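Local coordinates for protein 6-aminohexanoate-cyclic-dimer hydrolase (Arthrobacter sp., PDB 3A2Q) that hydrolyses the cyclic dimer of 6-aminohexanoic acid, a nylon-6 by-product, to the linear dimer, as a member of the amidase family, at residues Asp170-Val181 / Met421-Asn429; Arg306-Asp317 / Gly409-Leu419. The protein carries 1 engineered substitution. All blocks are in the same frame, centred on the assembly; numbering follows the deposited sequence.

Contact 1 of 2, residues Asp170-Val181 / Met421-Asn429. Engineered in segment 170-181: Ala-174 (natural residue Ser). With ACA (6-aminohexanoic acid), chain C; ACA (6-aminohexanoic acid), chain B.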
# COMPACT_ATOMS: atom_id res chain seq x y z
N ASP A 170 -0.10 3.87 -2.74
CA ASP A 170 1.25 4.02 -2.23
C ASP A 170 1.98 5.19 -2.90
O ASP A 170 2.28 5.13 -4.10
CB ASP A 170 1.95 2.68 -2.53
CG ASP A 170 3.29 2.53 -1.87
OD1 ASP A 170 4.12 3.45 -1.99
OD2 ASP A 170 3.52 1.46 -1.25
N ALA A 171 2.26 6.24 -2.14
CA ALA A 171 2.95 7.42 -2.66
C ALA A 171 4.35 7.55 -2.06
O ALA A 171 5.23 8.19 -2.65
CB ALA A 171 2.14 8.68 -2.37
N ALA A 172 4.55 6.97 -0.88
CA ALA A 172 5.84 6.99 -0.21
C ALA A 172 6.06 5.67 0.52
O ALA A 172 7.00 5.52 1.29
CB ALA A 172 5.91 8.16 0.78
N GLY A 173 5.17 4.71 0.25
CA GLY A 173 5.24 3.39 0.87
C GLY A 173 3.92 2.97 1.52
O GLY A 173 3.87 1.95 2.21
N ALA A 174 2.85 3.72 1.26
CA ALA A 174 1.53 3.48 1.86
C ALA A 174 0.89 2.09 1.72
O ALA A 174 -0.12 1.81 2.36
CB ALA A 174 0.55 4.55 1.41
N VAL A 175 1.43 1.23 0.86
CA VAL A 175 0.90 -0.13 0.77
C VAL A 175 1.95 -1.04 1.40
O VAL A 175 1.63 -1.89 2.24
CB VAL A 175 0.65 -0.58 -0.70
CG1 VAL A 175 0.65 -2.10 -0.78
CG2 VAL A 175 -0.69 -0.05 -1.18
N ARG A 176 3.20 -0.85 1.01
CA ARG A 176 4.29 -1.65 1.53
C ARG A 176 4.50 -1.50 3.03
O ARG A 176 4.75 -2.49 3.72
CB ARG A 176 5.58 -1.31 0.78
CG ARG A 176 5.58 -1.76 -0.69
CD ARG A 176 6.68 -1.04 -1.47
NE ARG A 176 6.32 0.36 -1.69
CZ ARG A 176 7.18 1.32 -1.98
NH1 ARG A 176 8.48 1.06 -2.09
NH2 ARG A 176 6.75 2.57 -2.16
N ILE A 177 4.38 -0.28 3.54
CA ILE A 177 4.57 -0.06 4.98
C ILE A 177 3.53 -0.81 5.81
O ILE A 177 3.89 -1.57 6.71
CB ILE A 177 4.57 1.47 5.30
CG1 ILE A 177 5.80 2.11 4.65
CG2 ILE A 177 4.62 1.69 6.81
CD1 ILE A 177 5.81 3.63 4.64
N PRO A 178 2.23 -0.60 5.53
CA PRO A 178 1.22 -1.32 6.32
C PRO A 178 1.38 -2.84 6.19
O PRO A 178 1.07 -3.58 7.12
CB PRO A 178 -0.10 -0.83 5.72
CG PRO A 178 0.24 0.54 5.20
CD PRO A 178 1.60 0.35 4.60
N ALA A 179 1.84 -3.30 5.02
CA ALA A 179 2.04 -4.73 4.81
C ALA A 179 3.16 -5.23 5.71
O ALA A 179 3.03 -6.26 6.36
CB ALA A 179 2.39 -5.01 3.33
N SER A 180 4.26 -4.48 5.76
CA SER A 180 5.39 -4.85 6.60
C SER A 180 4.97 -4.90 8.07
O SER A 180 5.22 -5.88 8.78
CB SER A 180 6.52 -3.83 6.43
OG SER A 180 7.61 -4.10 7.31
N VAL A 181 4.32 -3.83 8.51
CA VAL A 181 3.87 -3.69 9.89
C VAL A 181 2.79 -4.69 10.31
O VAL A 181 2.73 -5.08 11.48
CB VAL A 181 3.35 -2.25 10.13
CG1 VAL A 181 2.67 -2.13 11.50
CG2 VAL A 181 4.50 -1.27 10.01
N MET A 421 9.93 5.17 8.85
CA MET A 421 8.94 4.22 8.36
C MET A 421 8.98 4.16 6.83
O MET A 421 8.78 3.11 6.24
CB MET A 421 7.53 4.64 8.78
CG MET A 421 7.29 4.68 10.28
SD MET A 421 7.45 3.07 11.04
CE MET A 421 5.91 2.30 10.53
N LEU A 422 9.24 5.30 6.19
CA LEU A 422 9.23 5.37 4.73
C LEU A 422 10.55 5.60 3.99
O LEU A 422 10.56 5.67 2.76
CB LEU A 422 8.21 6.44 4.29
CG LEU A 422 8.35 7.85 4.88
CD1 LEU A 422 9.58 8.54 4.31
CD2 LEU A 422 7.10 8.68 4.54
N ALA A 423 11.66 5.71 4.71
CA ALA A 423 12.95 5.97 4.06
C ALA A 423 13.37 4.92 3.02
O ALA A 423 13.99 5.27 2.02
CB ALA A 423 14.05 6.13 5.11
N PHE A 424 13.04 3.66 3.25
CA PHE A 424 13.41 2.59 2.31
C PHE A 424 12.32 2.27 1.27
O PHE A 424 12.51 1.41 0.41
CB PHE A 424 13.77 1.31 3.07
CG PHE A 424 15.16 1.30 3.65
CD1 PHE A 424 15.88 2.48 3.82
CD2 PHE A 424 15.73 0.11 4.08
CE1 PHE A 424 17.15 2.47 4.40
CE2 PHE A 424 17.00 0.09 4.66
CZ PHE A 424 17.71 1.27 4.82
N THR A 425 11.18 2.95 1.35
CA THR A 425 10.11 2.69 0.38
C THR A 425 9.92 3.84 -0.61
O THR A 425 9.68 3.62 -1.79
CB THR A 425 8.75 2.41 1.08
OG1 THR A 425 8.52 3.39 2.09
CG2 THR A 425 8.73 1.01 1.69
N VAL A 426 10.05 5.07 -0.12
CA VAL A 426 9.83 6.23 -0.98
C VAL A 426 10.72 6.36 -2.23
O VAL A 426 10.27 6.87 -3.26
CB VAL A 426 9.89 7.55 -0.14
CG1 VAL A 426 11.31 7.88 0.24
CG2 VAL A 426 9.26 8.68 -0.92
N PRO A 427 11.98 5.88 -2.18
CA PRO A 427 12.78 6.02 -3.40
C PRO A 427 12.15 5.35 -4.62
O PRO A 427 12.33 5.80 -5.75
CB PRO A 427 14.11 5.36 -3.02
CG PRO A 427 14.16 5.48 -1.54
CD PRO A 427 12.74 5.20 -1.12
N PHE A 428 11.40 4.27 -4.39
CA PHE A 428 10.79 3.54 -5.49
C PHE A 428 9.47 4.10 -5.98
O PHE A 428 8.97 3.70 -7.03
CB PHE A 428 10.73 2.07 -5.09
CG PHE A 428 12.05 1.56 -4.62
CD1 PHE A 428 13.13 1.49 -5.51
CD2 PHE A 428 12.29 1.34 -3.27
CE1 PHE A 428 14.42 1.23 -5.06
CE2 PHE A 428 13.59 1.09 -2.81
CZ PHE A 428 14.65 1.03 -3.71
N ASN A 429 8.90 5.04 -5.22
CA ASN A 429 7.69 5.71 -5.67
C ASN A 429 8.23 6.71 -6.68
O ASN A 429 7.59 6.99 -7.69
CB ASN A 429 7.01 6.50 -4.54
CG ASN A 429 6.32 5.62 -3.55
OD1 ASN A 429 6.90 5.23 -2.54
ND2 ASN A 429 5.07 5.27 -3.84
C ACA C . 1.28 7.62 1.45
O ACA C . 1.98 7.13 0.56
C2 ACA C . 1.86 7.91 2.83
C3 ACA C . 3.00 8.92 2.80
C4 ACA C . 2.50 10.37 2.82
C5 ACA C . 3.47 11.29 2.08
C6 ACA C . 2.88 12.68 1.83
N ACA C . 2.14 12.76 0.57
C ACA B . 0.82 12.88 0.49
O ACA B . 0.11 13.10 1.46
C2 ACA B . 0.20 12.72 -0.89
C3 ACA B . -1.03 11.82 -0.87
C4 ACA B . -0.64 10.37 -1.10
C5 ACA B . -1.36 9.43 -0.15
C6 ACA B . -0.62 8.10 -0.03
N ACA B . 0.00 7.93 1.28
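Asn-429 meets Arg-176 through OD1, which takes a weak bond from Arg-176 NH2, while Asn-429 ND2 donates to Asp-170 OD1 (2.8 Å) on the anti side of that oxygen. The arginine, bent at chi3 (-73°), turns back side-on to Asp-170: NE meets OD2 and NH2 meets OD1 (2.8 Å), forming a two-pronged salt bridge. Backbone N atoms of Val-175 and Arg-176 also reach Asp-170 OD2. OD2 thus accepts three bonds and OD1 two from side chains, ND2 and NH2 coming from the same face of the carboxylate. Thr-425 CB lies over one guanidinium face, and Arg-176 NH1 donates to Thr-425 O at 2.8 Å. Ala-172 places its CB 3.8 Å from Val-426 CG2, and its O lies 2.7 Å from Thr-425 OG1. Ala-171 N (2.9 Å) and Ala-172 N (3.0 Å) both donate to the carbonyl O of the chain C unit of the bound cyclic dimer, a pair consistent with an oxyanion hole; engineered Ala-174 beside it replaces the probable acyl-ester serine. Ile-177 and Val-181 pack on Met-421 CE. The buried contact joins strand 165-170 and helix 176-182 to helices 416-422 and 427-431, with strands 185-188 and 448-455 alongside.

Contact 2 of 2, residues Arg306-Asp317 / Gly409-Leu419. With ACA (6-aminohexanoic acid), chain C.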
# COMPACT_ATOMS: atom_id res chain seq x y z
N ARG A 306 18.96 11.52 -0.27
CA ARG A 306 17.53 11.70 -0.11
C ARG A 306 17.19 13.18 -0.30
O ARG A 306 16.17 13.66 0.19
CB ARG A 306 17.05 11.21 1.26
CG ARG A 306 15.61 10.70 1.22
CD ARG A 306 15.06 10.36 2.59
NE ARG A 306 15.85 9.34 3.27
CZ ARG A 306 16.57 9.55 4.36
NH1 ARG A 306 16.61 10.76 4.91
NH2 ARG A 306 17.26 8.56 4.92
N SER A 307 18.05 13.88 -1.03
CA SER A 307 17.85 15.31 -1.30
C SER A 307 16.51 15.55 -1.99
O SER A 307 15.86 16.57 -1.78
CB SER A 307 18.97 15.84 -2.20
OG SER A 307 20.22 15.76 -1.54
N PHE A 308 16.11 14.59 -2.82
CA PHE A 308 14.87 14.68 -3.57
C PHE A 308 13.63 14.83 -2.69
O PHE A 308 12.62 15.39 -3.13
CB PHE A 308 14.70 13.42 -4.42
CG PHE A 308 14.38 12.18 -3.62
CD1 PHE A 308 13.06 11.89 -3.27
CD2 PHE A 308 15.39 11.32 -3.21
CE1 PHE A 308 12.76 10.76 -2.50
CE2 PHE A 308 15.10 10.19 -2.45
CZ PHE A 308 13.78 9.91 -2.10
N LEU A 309 13.70 14.34 -1.45
CA LEU A 309 12.55 14.41 -0.57
C LEU A 309 12.08 15.84 -0.34
O LEU A 309 10.89 16.08 -0.12
CB LEU A 309 12.85 13.73 0.77
CG LEU A 309 11.60 13.30 1.56
CD1 LEU A 309 10.76 12.34 0.72
CD2 LEU A 309 12.02 12.62 2.85
N LYS A 310 13.00 16.80 -0.40
CA LYS A 310 12.63 18.20 -0.20
C LYS A 310 11.72 18.62 -1.35
O LYS A 310 10.68 19.26 -1.13
CB LYS A 310 13.87 19.08 -0.17
CG LYS A 310 13.57 20.54 0.13
CD LYS A 310 14.82 21.40 0.02
CE LYS A 310 14.50 22.86 0.30
NZ LYS A 310 13.47 23.39 -0.64
N ASP A 311 12.11 18.26 -2.56
CA ASP A 311 11.35 18.57 -3.76
C ASP A 311 10.02 17.84 -3.76
O ASP A 311 9.00 18.39 -4.17
CB ASP A 311 12.14 18.16 -5.01
CG ASP A 311 13.46 18.87 -5.13
OD1 ASP A 311 13.47 20.12 -5.27
OD2 ASP A 311 14.51 18.19 -5.07
N TYR A 312 10.03 16.60 -3.28
CA TYR A 312 8.81 15.81 -3.22
C TYR A 312 7.82 16.45 -2.24
O TYR A 312 6.62 16.49 -2.49
CB TYR A 312 9.16 14.39 -2.78
CG TYR A 312 8.01 13.42 -2.83
CD1 TYR A 312 7.25 13.27 -3.99
CD2 TYR A 312 7.68 12.63 -1.73
CE1 TYR A 312 6.19 12.36 -4.05
CE2 TYR A 312 6.63 11.72 -1.78
CZ TYR A 312 5.89 11.59 -2.94
OH TYR A 312 4.85 10.70 -2.97
N SER A 313 8.34 16.95 -1.13
CA SER A 313 7.51 17.58 -0.11
C SER A 313 6.77 18.79 -0.68
O SER A 313 5.60 19.01 -0.37
CB SER A 313 8.38 18.03 1.08
OG SER A 313 7.58 18.47 2.16
N THR A 314 7.46 19.58 -1.49
CA THR A 314 6.86 20.76 -2.10
C THR A 314 5.70 20.35 -3.00
O THR A 314 4.64 20.99 -3.00
CB THR A 314 7.90 21.54 -2.91
OG1 THR A 314 8.92 22.02 -2.02
CG2 THR A 314 7.25 22.73 -3.63
N ILE A 315 5.88 19.28 -3.77
CA ILE A 315 4.83 18.80 -4.64
C ILE A 315 3.66 18.33 -3.79
O ILE A 315 2.50 18.57 -4.12
CB ILE A 315 5.33 17.65 -5.53
CG1 ILE A 315 6.37 18.18 -6.51
CG2 ILE A 315 4.16 17.00 -6.25
CD1 ILE A 315 7.08 17.11 -7.31
N CYS A 316 3.98 17.67 -2.67
CA CYS A 316 2.95 17.18 -1.77
C CYS A 316 2.13 18.33 -1.16
O CYS A 316 0.93 18.19 -0.96
CB CYS A 316 3.57 16.33 -0.66
SG CYS A 316 4.04 14.66 -1.20
N ASP A 317 2.79 19.45 -0.86
CA ASP A 317 2.07 20.60 -0.30
C ASP A 317 0.98 21.03 -1.27
O ASP A 317 -0.15 21.27 -0.87
CB ASP A 317 3.01 21.78 -0.05
CG ASP A 317 3.95 21.55 1.12
OD1 ASP A 317 3.62 20.73 2.00
OD2 ASP A 317 5.02 22.21 1.16
N GLY A 409 8.49 23.94 7.66
CA GLY A 409 8.81 23.64 6.27
C GLY A 409 8.48 22.31 5.59
O GLY A 409 8.10 22.29 4.42
N ARG A 410 8.63 21.21 6.31
CA ARG A 410 8.39 19.92 5.68
C ARG A 410 7.27 19.04 6.23
O ARG A 410 6.82 19.21 7.37
CB ARG A 410 9.70 19.13 5.65
CG ARG A 410 9.63 17.74 5.04
CD ARG A 410 11.01 17.10 4.93
NE ARG A 410 11.90 17.85 4.04
CZ ARG A 410 13.10 17.42 3.68
NH1 ARG A 410 13.55 16.26 4.12
NH2 ARG A 410 13.85 18.16 2.87
N GLN A 411 6.83 18.11 5.39
CA GLN A 411 5.77 17.14 5.70
C GLN A 411 6.03 16.48 7.05
O GLN A 411 7.17 16.13 7.37
CB GLN A 411 5.74 16.07 4.60
CG GLN A 411 4.37 15.50 4.30
CD GLN A 411 3.48 16.48 3.56
OE1 GLN A 411 2.33 16.17 3.24
NE2 GLN A 411 4.01 17.66 3.28
N SER A 412 4.98 16.30 7.84
CA SER A 412 5.12 15.67 9.16
C SER A 412 5.58 14.22 9.01
O SER A 412 6.28 13.69 9.87
CB SER A 412 3.80 15.74 9.94
OG SER A 412 2.73 15.16 9.22
N ALA A 413 5.19 13.58 7.90
CA ALA A 413 5.57 12.20 7.65
C ALA A 413 7.03 12.07 7.23
O ALA A 413 7.57 10.96 7.20
CB ALA A 413 4.66 11.60 6.58
N PHE A 414 7.66 13.19 6.91
CA PHE A 414 9.06 13.17 6.49
C PHE A 414 10.03 13.56 7.60
O PHE A 414 11.19 13.85 7.32
CB PHE A 414 9.27 14.11 5.30
CG PHE A 414 8.50 13.72 4.06
CD1 PHE A 414 7.97 12.44 3.92
CD2 PHE A 414 8.34 14.62 3.01
CE1 PHE A 414 7.30 12.07 2.76
CE2 PHE A 414 7.66 14.25 1.84
CZ PHE A 414 7.14 12.97 1.72
N ILE A 415 9.58 13.55 8.85
CA ILE A 415 10.47 13.90 9.95
C ILE A 415 10.66 12.76 10.95
O ILE A 415 9.79 11.91 11.12
CB ILE A 415 9.95 15.15 10.72
CG1 ILE A 415 8.58 14.86 11.33
CG2 ILE A 415 9.88 16.34 9.77
CD1 ILE A 415 8.02 16.00 12.14
N SER A 416 11.82 12.78 11.60
CA SER A 416 12.23 11.81 12.62
C SER A 416 11.56 10.43 12.63
O SER A 416 11.88 9.56 11.81
CB SER A 416 12.08 12.44 14.01
OG SER A 416 10.74 12.81 14.27
N GLY A 417 10.64 10.24 13.58
CA GLY A 417 9.94 8.98 13.75
C GLY A 417 9.17 8.45 12.56
O GLY A 417 9.08 7.24 12.38
N SER A 418 8.61 9.34 11.75
CA SER A 418 7.87 8.93 10.57
C SER A 418 8.83 8.67 9.42
O SER A 418 8.63 7.76 8.62
CB SER A 418 6.86 10.00 10.15
OG SER A 418 5.78 10.11 11.07
N LEU A 419 9.89 9.47 9.34
CA LEU A 419 10.87 9.30 8.28
C LEU A 419 11.38 7.86 8.22
O LEU A 419 11.50 7.29 7.13
CB LEU A 419 12.05 10.27 8.46
CG LEU A 419 13.21 10.15 7.47
CD1 LEU A 419 12.71 10.32 6.05
CD2 LEU A 419 14.28 11.19 7.79
C ACA C . 1.28 7.62 1.45
O ACA C . 1.98 7.13 0.56
C2 ACA C . 1.86 7.91 2.83
C3 ACA C . 3.00 8.92 2.80
C4 ACA C . 2.50 10.37 2.82
C5 ACA C . 3.47 11.29 2.08
C6 ACA C . 2.88 12.68 1.83
N ACA C . 2.14 12.76 0.57
O HOH W 1 15.73 13.57 4.13
O HOH W 2 15.63 15.74 1.73
O HOH W 3 7.28 21.18 1.91
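Arg-306 begins the contact by laying its guanidinium against Leu-419, whose CD2 is 3.7 Å from Arg-306 NH1; that nitrogen also forms a salt bridge with Asp-270. Farther on, Leu-309 sets CD1 over the centre of the Phe-414 ring, 3.8 Å from its centroid in a CH-pi contact, while its CD2 reaches Leu-419 CD1. Gln-411 CG lies against the opposite face, toward the rim. The poorly ordered Arg-410 guanidinium turns one face toward the Leu-309/Lys-310 backbone, its NH2 near Lys-310 CB. Tyr-312 meets Phe-414 rim to rim, CD2 to CZ at 3.5 Å, with the ring planes 27° apart. Ser-313 OG accepts a weak bond from Gln-411 N and donates to a water that in turn donates to Asp-317 OD2 and Gly-409 O. Cys-316 SG comes within 3.2 Å of the amide N of the chain C unit of the cyclic substrate, and Gln-411 and Phe-414 border the same pocket. Asp-317 OD1 takes a weak bond from Gln-411 NE2, but the carboxylate's stronger partner is Arg-350, in a salt bridge with OD2; Gln-411 OE1 is hydrogen-bonded to Asn-125. Helix 342-352 touches both segments, and helices 356-378 and 202-207 pack on helix 308-331.

How the contacts relate
Contact 1 is wholly buried, its centre about 7 Å from the chain centre, whereas the centre of contact 2 lies about 18 Å from it and the contact is partly buried, with Lys-310 and Gly-409 exposed. Both draw on helix 416-422 and both touch the cyclic substrate, but at different parts: 170-181 grips the carbonyl O of one amide through backbone N-H groups, while 306-317 and 409-419 border the other amide of the ring. A charged network around a buried carboxylate dominates contact 1; contact 2 relies on apolar packing round an aromatic ring, with weak and water-mediated bonds. The two meet where Leu-422 CD2 packs on Phe-414 CE1 (3.8 Å) and where Tyr-312 OH makes a probable hydrogen bond to Ala-171 O.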